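Side-chain contacts in phenylalanine hydroxylase (Colwellia psychrerythraea, PDB 2V27), which probably uses tetrahydrobiopterin, molecular oxygen and a non-haem iron to hydroxylate L-phenylalanine to L-tyrosine in the breakdown of phenylalanine: residues K152-F157 and E246-A251; A159-F164 and K203-L208; E30-Q35 and L54-D59. One frame throughout, in Å; residues are numbered along the deposited sequence. Where two conformers were deposited one is given.

Contact 1: K152-F157 and E246-A251; sequences KEQRVF and ELVAQA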
# COMPACT_ATOMS: atom_id res chain seq x y z
N LYS B 152 22.80 -6.51 -13.22
CA LYS B 152 21.44 -6.01 -13.01
C LYS B 152 20.70 -6.74 -11.87
O LYS B 152 20.07 -6.08 -11.03
CB LYS B 152 20.64 -6.08 -14.31
CG LYS B 152 19.17 -5.69 -14.18
CE LYS B 152 16.60 -6.20 -16.01
NZ LYS B 152 15.84 -5.67 -17.19
N GLU B 153 20.76 -8.07 -11.84
CA GLU B 153 20.08 -8.79 -10.79
C GLU B 153 20.81 -8.61 -9.47
O GLU B 153 20.15 -8.53 -8.45
CB GLU B 153 19.84 -10.26 -11.12
CG GLU B 153 18.79 -10.95 -10.20
CD GLU B 153 17.39 -10.28 -10.15
OE1 GLU B 153 16.80 -10.00 -11.22
OE2 GLU B 153 16.88 -10.04 -9.01
N GLN B 154 22.14 -8.51 -9.48
CA GLN B 154 22.83 -8.35 -8.20
C GLN B 154 22.49 -6.98 -7.59
O GLN B 154 22.27 -6.85 -6.37
CB GLN B 154 24.35 -8.47 -8.40
CG GLN B 154 24.81 -9.91 -8.53
CD GLN B 154 26.24 -10.01 -9.02
OE1 GLN B 154 26.82 -9.04 -9.56
NE2 GLN B 154 26.85 -11.17 -8.77
N ARG B 155 22.36 -5.99 -8.45
CA ARG B 155 22.00 -4.63 -8.00
C ARG B 155 20.59 -4.63 -7.34
O ARG B 155 20.39 -3.87 -6.36
CB ARG B 155 22.20 -3.58 -9.13
CG ARG B 155 23.71 -3.31 -9.39
CD ARG B 155 23.99 -2.33 -10.54
NE ARG B 155 25.39 -1.86 -10.59
CZ ARG B 155 25.88 -1.10 -11.57
NH1 ARG B 155 25.07 -0.68 -12.57
NH2 ARG B 155 27.16 -0.72 -11.55
N VAL B 156 19.65 -5.47 -7.81
CA VAL B 156 18.28 -5.62 -7.21
C VAL B 156 18.45 -6.09 -5.75
O VAL B 156 17.82 -5.53 -4.82
CB VAL B 156 17.32 -6.58 -8.02
CG1 VAL B 156 16.00 -6.86 -7.27
CG2 VAL B 156 17.02 -6.03 -9.43
N PHE B 157 19.33 -7.06 -5.53
CA PHE B 157 19.58 -7.58 -4.18
C PHE B 157 20.25 -6.54 -3.31
O PHE B 157 19.93 -6.43 -2.15
CB PHE B 157 20.44 -8.86 -4.26
CG PHE B 157 19.63 -10.10 -4.62
CD1 PHE B 157 19.11 -10.89 -3.59
CD2 PHE B 157 19.36 -10.43 -5.96
CE1 PHE B 157 18.30 -12.04 -3.89
CE2 PHE B 157 18.56 -11.55 -6.26
CZ PHE B 157 18.06 -12.36 -5.23
N GLU B 246 28.52 -13.97 -3.01
CA GLU B 246 28.24 -15.36 -2.55
C GLU B 246 26.88 -15.42 -1.80
O GLU B 246 26.10 -16.33 -2.01
CB GLU B 246 29.33 -15.88 -1.62
CG GLU B 246 30.56 -16.39 -2.35
CD GLU B 246 31.61 -16.93 -1.40
OE1 GLU B 246 31.35 -17.05 -0.16
OE2 GLU B 246 32.70 -17.23 -1.91
N LEU B 247 26.61 -14.43 -0.95
CA LEU B 247 25.35 -14.36 -0.20
C LEU B 247 24.15 -14.17 -1.14
O LEU B 247 23.08 -14.78 -0.98
CB LEU B 247 25.45 -13.24 0.83
CG LEU B 247 26.33 -13.58 2.03
CD1 LEU B 247 26.76 -12.40 2.95
CD2 LEU B 247 25.68 -14.67 2.92
N VAL B 248 24.33 -13.34 -2.18
CA VAL B 248 23.31 -13.15 -3.21
C VAL B 248 22.99 -14.47 -3.94
O VAL B 248 21.83 -14.85 -4.08
CB VAL B 248 23.68 -12.02 -4.22
CG1 VAL B 248 22.76 -12.01 -5.40
CG2 VAL B 248 23.67 -10.66 -3.49
N ALA B 249 24.04 -15.17 -4.39
CA ALA B 249 23.88 -16.50 -4.97
C ALA B 249 23.20 -17.51 -4.02
O ALA B 249 22.32 -18.25 -4.47
CB ALA B 249 25.26 -17.05 -5.42
N GLN B 250 23.52 -17.47 -2.74
CA GLN B 250 22.83 -18.36 -1.78
C GLN B 250 21.33 -18.00 -1.69
O GLN B 250 20.46 -18.86 -1.69
CB GLN B 250 23.48 -18.21 -0.43
CG GLN B 250 22.90 -19.18 0.54
CD GLN B 250 23.46 -19.00 1.91
OE1 GLN B 250 24.22 -18.05 2.19
NE2 GLN B 250 23.17 -19.95 2.77
N ALA B 251 21.04 -16.71 -1.57
CA ALA B 251 19.66 -16.25 -1.64
C ALA B 251 18.89 -16.72 -2.88
O ALA B 251 17.75 -17.16 -2.75
CB ALA B 251 19.65 -14.72 -1.55
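Phe157 and Val248 meet where two helices of the mainly helical catalytic fold cross: helix 152-167, entered here over its first turns, and helix 241-254 near the end of the chain. The short axes stand at 90° to each other and come no nearer than 10.5 Å, so side chains rather than backbones bridge the gap; the nearest CA atoms, those of Phe157 and Val248, are 6.8 Å apart. The phenyl ring is the main bridge. Val248 lays its CG1 methyl over one face of it, 4.0 Å from the ring centroid and 24° off the normal, a CH-pi contact that falls toward the rim, above CG and CD2; the nearest carbon, Phe157 CG, is 3.7 Å from Val248 CG1. The valine straddles the base of the aromatic side chain: with CG1 anti to the backbone N (chi1 169°), its other methyl, CG2, reaches Phe157 CB at 3.8 Å. One turn further on, Ala251 CB approaches the ring obliquely and stands 3.8 Å from Phe157 CE1. Gln154, one turn before the phenylalanine, extends the apolar patch with its aliphatic part, CG lying 4.3 Å from Val248 CG1, while its OE1 turns back to accept a hydrogen bond from Thr151 N. Beyond the two segments, Arg160 makes a cation-pi contact with the Phe157 ring, and Ala251 also touches Leu208 and Arg212. Phe157, Val248 and Ala251 are all buried, and the seam between the segments is one of methyls against an aromatic ring. Between these two segments, cohesion therefore probably comes mainly from dispersion and burial of apolar surface.

Contact 2: A159-F164 and K203-L208; sequences ARLYWF and KPFDIL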
# COMPACT_ATOMS: atom_id res chain seq x y z
N ALA B 159 20.00 -3.20 -3.67
CA ALA B 159 18.94 -2.22 -3.33
C ALA B 159 18.02 -2.69 -2.16
O ALA B 159 17.58 -1.87 -1.36
CB ALA B 159 18.11 -1.84 -4.58
N ARG B 160 17.79 -4.00 -2.09
CA ARG B 160 16.94 -4.61 -1.08
C ARG B 160 17.66 -4.49 0.28
O ARG B 160 17.08 -4.08 1.32
CB ARG B 160 16.62 -6.08 -1.45
CG ARG B 160 15.84 -6.87 -0.42
CD ARG B 160 15.55 -8.28 -0.97
NE ARG B 160 14.65 -8.25 -2.13
CZ ARG B 160 14.93 -8.84 -3.28
NH1 ARG B 160 16.06 -9.55 -3.44
NH2 ARG B 160 14.06 -8.69 -4.29
N LEU B 161 18.96 -4.80 0.28
CA LEU B 161 19.80 -4.61 1.46
C LEU B 161 19.77 -3.14 1.94
O LEU B 161 19.57 -2.86 3.13
CB LEU B 161 21.25 -5.05 1.20
CG LEU B 161 22.25 -4.81 2.36
CD1 LEU B 161 21.84 -5.46 3.74
CD2 LEU B 161 23.68 -5.28 1.93
N TYR B 162 19.89 -2.19 1.02
CA TYR B 162 19.92 -0.77 1.31
C TYR B 162 18.56 -0.39 1.92
O TYR B 162 18.49 0.33 2.94
CB TYR B 162 20.13 -0.02 -0.01
CG TYR B 162 20.47 1.46 0.11
CD1 TYR B 162 21.81 1.87 0.22
CD2 TYR B 162 19.47 2.43 0.11
CE1 TYR B 162 22.16 3.22 0.32
CE2 TYR B 162 19.83 3.82 0.19
CZ TYR B 162 21.19 4.16 0.28
OH TYR B 162 21.67 5.47 0.40
N TRP B 163 17.48 -0.92 1.34
CA TRP B 163 16.13 -0.59 1.77
C TRP B 163 15.96 -0.95 3.24
O TRP B 163 15.45 -0.15 4.02
CB TRP B 163 15.13 -1.37 0.90
CG TRP B 163 13.69 -1.09 1.26
CD1 TRP B 163 12.82 -1.91 1.98
CD2 TRP B 163 12.93 0.04 0.85
NE1 TRP B 163 11.56 -1.31 2.05
CE2 TRP B 163 11.59 -0.12 1.35
CE3 TRP B 163 13.24 1.20 0.12
CZ2 TRP B 163 10.58 0.86 1.14
CZ3 TRP B 163 12.23 2.15 -0.11
CH2 TRP B 163 10.92 1.98 0.41
N PHE B 164 16.37 -2.16 3.60
CA PHE B 164 16.17 -2.62 4.94
C PHE B 164 17.16 -2.13 5.98
O PHE B 164 17.01 -2.47 7.17
CB PHE B 164 16.09 -4.14 4.91
CG PHE B 164 14.77 -4.63 4.35
CD1 PHE B 164 14.72 -5.32 3.12
CD2 PHE B 164 13.58 -4.36 5.06
CE1 PHE B 164 13.47 -5.80 2.61
CE2 PHE B 164 12.34 -4.80 4.60
CZ PHE B 164 12.28 -5.54 3.37
N LYS B 203 11.87 -8.06 12.86
CA LYS B 203 12.74 -9.28 12.88
C LYS B 203 14.18 -8.88 13.20
O LYS B 203 14.65 -7.81 12.76
CB LYS B 203 12.70 -9.96 11.51
CG LYS B 203 11.30 -10.47 11.09
CD LYS B 203 11.40 -11.03 9.61
N PRO B 204 14.92 -9.76 13.90
CA PRO B 204 16.35 -9.48 14.06
C PRO B 204 17.07 -9.47 12.70
O PRO B 204 16.75 -10.26 11.79
CB PRO B 204 16.86 -10.64 14.96
CG PRO B 204 15.83 -11.64 14.92
CD PRO B 204 14.50 -11.05 14.49
N PHE B 205 18.03 -8.57 12.54
CA PHE B 205 18.74 -8.51 11.27
C PHE B 205 19.46 -9.86 10.96
O PHE B 205 20.15 -10.40 11.84
CB PHE B 205 19.77 -7.37 11.28
CG PHE B 205 20.46 -7.22 9.98
CD1 PHE B 205 19.96 -6.39 8.92
CD2 PHE B 205 21.65 -7.93 9.77
CE1 PHE B 205 20.63 -6.29 7.68
CE2 PHE B 205 22.30 -7.83 8.55
CZ PHE B 205 21.77 -7.00 7.50
N ASP B 206 19.31 -10.35 9.72
CA ASP B 206 20.09 -11.47 9.24
C ASP B 206 20.21 -11.21 7.76
O ASP B 206 19.20 -11.02 7.03
CB ASP B 206 19.36 -12.77 9.53
CG ASP B 206 20.06 -13.98 8.92
OD1 ASP B 206 19.92 -14.25 7.71
OD2 ASP B 206 20.79 -14.64 9.66
N ILE B 207 21.44 -11.20 7.27
CA ILE B 207 21.66 -10.71 5.92
C ILE B 207 20.98 -11.61 4.89
O ILE B 207 20.48 -11.14 3.86
CB ILE B 207 23.18 -10.51 5.64
CG1 ILE B 207 23.35 -9.84 4.26
CG2 ILE B 207 23.98 -11.80 5.81
CD1 ILE B 207 24.60 -8.88 4.16
N LEU B 208 21.03 -12.93 5.10
CA LEU B 208 20.36 -13.84 4.15
C LEU B 208 18.84 -13.61 4.16
O LEU B 208 18.24 -13.49 3.06
CB LEU B 208 20.75 -15.33 4.44
CG LEU B 208 20.16 -16.29 3.43
CD1 LEU B 208 20.68 -16.03 2.01
CD2 LEU B 208 20.65 -17.67 3.92
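Leu161, on helix 152-167, sets its two methyls against Phe205 and Ile207, one branch to each, at the turn from strand 201-204 into helix 207-211; the nearest CA atoms of the contact as a whole, those of Leu161 and Ile207, are 7.8 Å apart. CD1 meets the Phe205 ring at its edge, near the ring plane, 4.1 Å from CZ, while CD2 faces the end of the isoleucine, 4.3 Å from Ile207 CD1. A chi1 of 176° extends the leucine away from its own backbone N and brings both methyls across to the turn; Phe205, likewise extended, presents its far end, and the two side chains cross at about a right angle. The inner part of the contact is the more closely filled. Leu161 is buried, and Val210 touches both it and Phe205, closing the group from helix 207-211. The outer part is looser: Phe205 and Ile207 are both partly exposed, and the approach of Leu161 CD2 to the isoleucine is the longer of the two. On this more open flank Asp206 occupies the N-cap position, its OD1 accepting a hydrogen bond from Asp209 N and so capping the start of helix 207-211. The backbone of Phe205 is still hydrogen-bonded to Met226 of strand 223-227, which ties the turn to the sheet. The side chain of Leu161 is about 14 Å from the bound iron, and the iron ligand Glu167 ends the same helix. The arrangement is a strand-to-helix turn with an N-capped helix, packed against a long helix of the aromatic amino acid hydroxylase fold.

Contact 3: E30-Q35 and L54-D59; sequences ELFTRQ and LNLPTD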
# COMPACT_ATOMS: atom_id res chain seq x y z
N GLU B 30 8.85 23.95 8.84
CA GLU B 30 7.68 23.17 9.27
C GLU B 30 8.03 21.69 9.34
O GLU B 30 7.73 21.02 10.35
CB GLU B 30 6.48 23.43 8.36
CG GLU B 30 5.83 24.77 8.67
CD GLU B 30 4.57 25.03 7.87
OE1 GLU B 30 3.85 24.05 7.51
OE2 GLU B 30 4.30 26.23 7.61
N LEU B 31 8.71 21.20 8.30
CA LEU B 31 9.21 19.80 8.29
C LEU B 31 10.17 19.48 9.44
O LEU B 31 10.04 18.44 10.13
CB LEU B 31 9.91 19.49 6.99
CG LEU B 31 9.05 19.51 5.74
CD1 LEU B 31 9.86 19.36 4.44
CD2 LEU B 31 7.92 18.46 5.80
N PHE B 32 11.08 20.41 9.74
CA PHE B 32 12.09 20.23 10.78
C PHE B 32 11.42 20.25 12.13
O PHE B 32 11.61 19.34 12.97
CB PHE B 32 13.11 21.38 10.68
CG PHE B 32 14.41 21.10 11.37
CD1 PHE B 32 15.50 20.68 10.61
CD2 PHE B 32 14.58 21.24 12.75
CE1 PHE B 32 16.71 20.43 11.18
CE2 PHE B 32 15.81 20.96 13.35
CZ PHE B 32 16.89 20.56 12.54
N THR B 33 10.62 21.29 12.39
CA THR B 33 10.01 21.41 13.72
C THR B 33 9.12 20.21 14.06
O THR B 33 9.18 19.70 15.19
CB THR B 33 9.18 22.71 13.90
OG1 THR B 33 8.34 22.92 12.75
CG2 THR B 33 10.08 23.88 14.10
N ARG B 34 8.30 19.78 13.09
CA ARG B 34 7.42 18.62 13.30
C ARG B 34 8.24 17.34 13.53
O ARG B 34 7.87 16.52 14.36
CB ARG B 34 6.38 18.44 12.20
CG ARG B 34 6.87 17.78 10.96
CD ARG B 34 5.79 17.78 9.88
NE ARG B 34 6.21 16.94 8.78
CZ ARG B 34 5.49 16.66 7.72
NH1 ARG B 34 4.26 17.19 7.55
NH2 ARG B 34 6.01 15.84 6.81
N GLN B 35 9.34 17.17 12.82
CA GLN B 35 10.10 15.93 12.94
C GLN B 35 10.92 15.88 14.20
O GLN B 35 11.03 14.82 14.81
CB GLN B 35 10.99 15.70 11.71
CG GLN B 35 11.37 14.21 11.56
CD GLN B 35 10.17 13.28 11.23
OE1 GLN B 35 10.15 12.06 11.63
NE2 GLN B 35 9.20 13.82 10.52
N LEU B 54 26.05 18.26 13.18
CA LEU B 54 25.66 19.06 12.01
C LEU B 54 25.20 20.46 12.38
O LEU B 54 25.39 21.39 11.57
CB LEU B 54 24.52 18.42 11.18
CG LEU B 54 24.92 17.15 10.45
CD1 LEU B 54 23.69 16.69 9.68
CD2 LEU B 54 26.11 17.32 9.51
N ASN B 55 24.54 20.61 13.53
CA ASN B 55 23.95 21.89 13.91
C ASN B 55 23.17 22.50 12.75
O ASN B 55 23.38 23.64 12.38
CB ASN B 55 25.06 22.80 14.47
CG ASN B 55 24.57 24.16 14.98
OD1 ASN B 55 23.41 24.34 15.31
ND2 ASN B 55 25.52 25.13 15.09
N LEU B 56 22.22 21.74 12.23
CA LEU B 56 21.39 22.19 11.11
C LEU B 56 20.54 23.42 11.49
O LEU B 56 20.08 23.53 12.64
CB LEU B 56 20.45 21.05 10.66
CG LEU B 56 21.18 19.83 10.06
CD1 LEU B 56 20.12 18.77 9.80
CD2 LEU B 56 21.96 20.13 8.79
N PRO B 57 20.29 24.31 10.52
CA PRO B 57 19.41 25.46 10.83
C PRO B 57 17.98 24.96 10.89
O PRO B 57 17.59 24.06 10.10
CB PRO B 57 19.61 26.40 9.64
CG PRO B 57 20.17 25.51 8.44
CD PRO B 57 20.82 24.30 9.13
N THR B 58 17.20 25.51 11.82
CA THR B 58 15.82 25.07 11.99
C THR B 58 14.81 25.84 11.08
O THR B 58 13.67 25.41 10.86
CB THR B 58 15.42 25.16 13.48
OG1 THR B 58 15.35 26.54 13.84
CG2 THR B 58 16.45 24.45 14.39
N ASP B 59 15.24 26.98 10.54
CA ASP B 59 14.33 27.91 9.87
C ASP B 59 14.64 28.23 8.41
O ASP B 59 13.98 29.07 7.79
CB ASP B 59 14.31 29.22 10.66
CG ASP B 59 15.70 29.83 10.80
OD1 ASP B 59 16.70 29.32 10.20
OD2 ASP B 59 15.79 30.87 11.51
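Phe32 on helix 22-38 faces the irregular 54-59 segment that follows helix 45-54, and the backbones come closest at the CA atoms of Phe32 and Thr58, 6.2 Å apart. A chi1 of -161° swings the phenyl ring opposite the backbone N and out along this loop, where it is covered on one face by Thr58 and Pro57 and met near its far end by Leu56. Thr58 CA lies over that face in a CH-pi contact, 4.2 Å from the ring centroid and 15° off the normal. The same face receives Pro57 O, 3.8 Å above the plane, a carbonyl that also accepts a hydrogen bond from Trp28 NE1. Thr58 CG2 closes in on Phe32 CE2 at 3.7 Å, and Leu56 CB comes obliquely to Phe32 CE1 at 3.8 Å. Replacing Phe32 by an alanine is likely to open a gap under Thr58 and Pro57 and take from Thr58 CG2 and Leu56 CB the ring they pack on. Phe125 of helix 120-131 meets the ring edge-to-face, and Leu56 touches Ile124 of that helix. The arrangement is a loop between helices packed through an aromatic residue onto the helix that carries the iron ligands His122 and His127, the side chains of Leu56 and His127 being about 10 Å apart.

In the fold
Contact 3 closes first along the chain, before contacts 1 and 2 open, and lies on the opposite side of the chain's centre from both: its centre is about 38 Å from that of contact 1 and about 29 Å from that of contact 2. Contact 2 is nested within the chain loop closed by contact 1, and their centres are about 12 Å apart. Both use helix 152-167, and they touch directly where Leu208 and Ile207 meet helix 241-254. Helices 152-167, 207-211 and 241-254 thus form one continuous packed region, tied to the mixed sheet through strand 201-204, whereas contact 3 joins helix 22-38 to the loop between helices 45-54 and 64-75 on the far side.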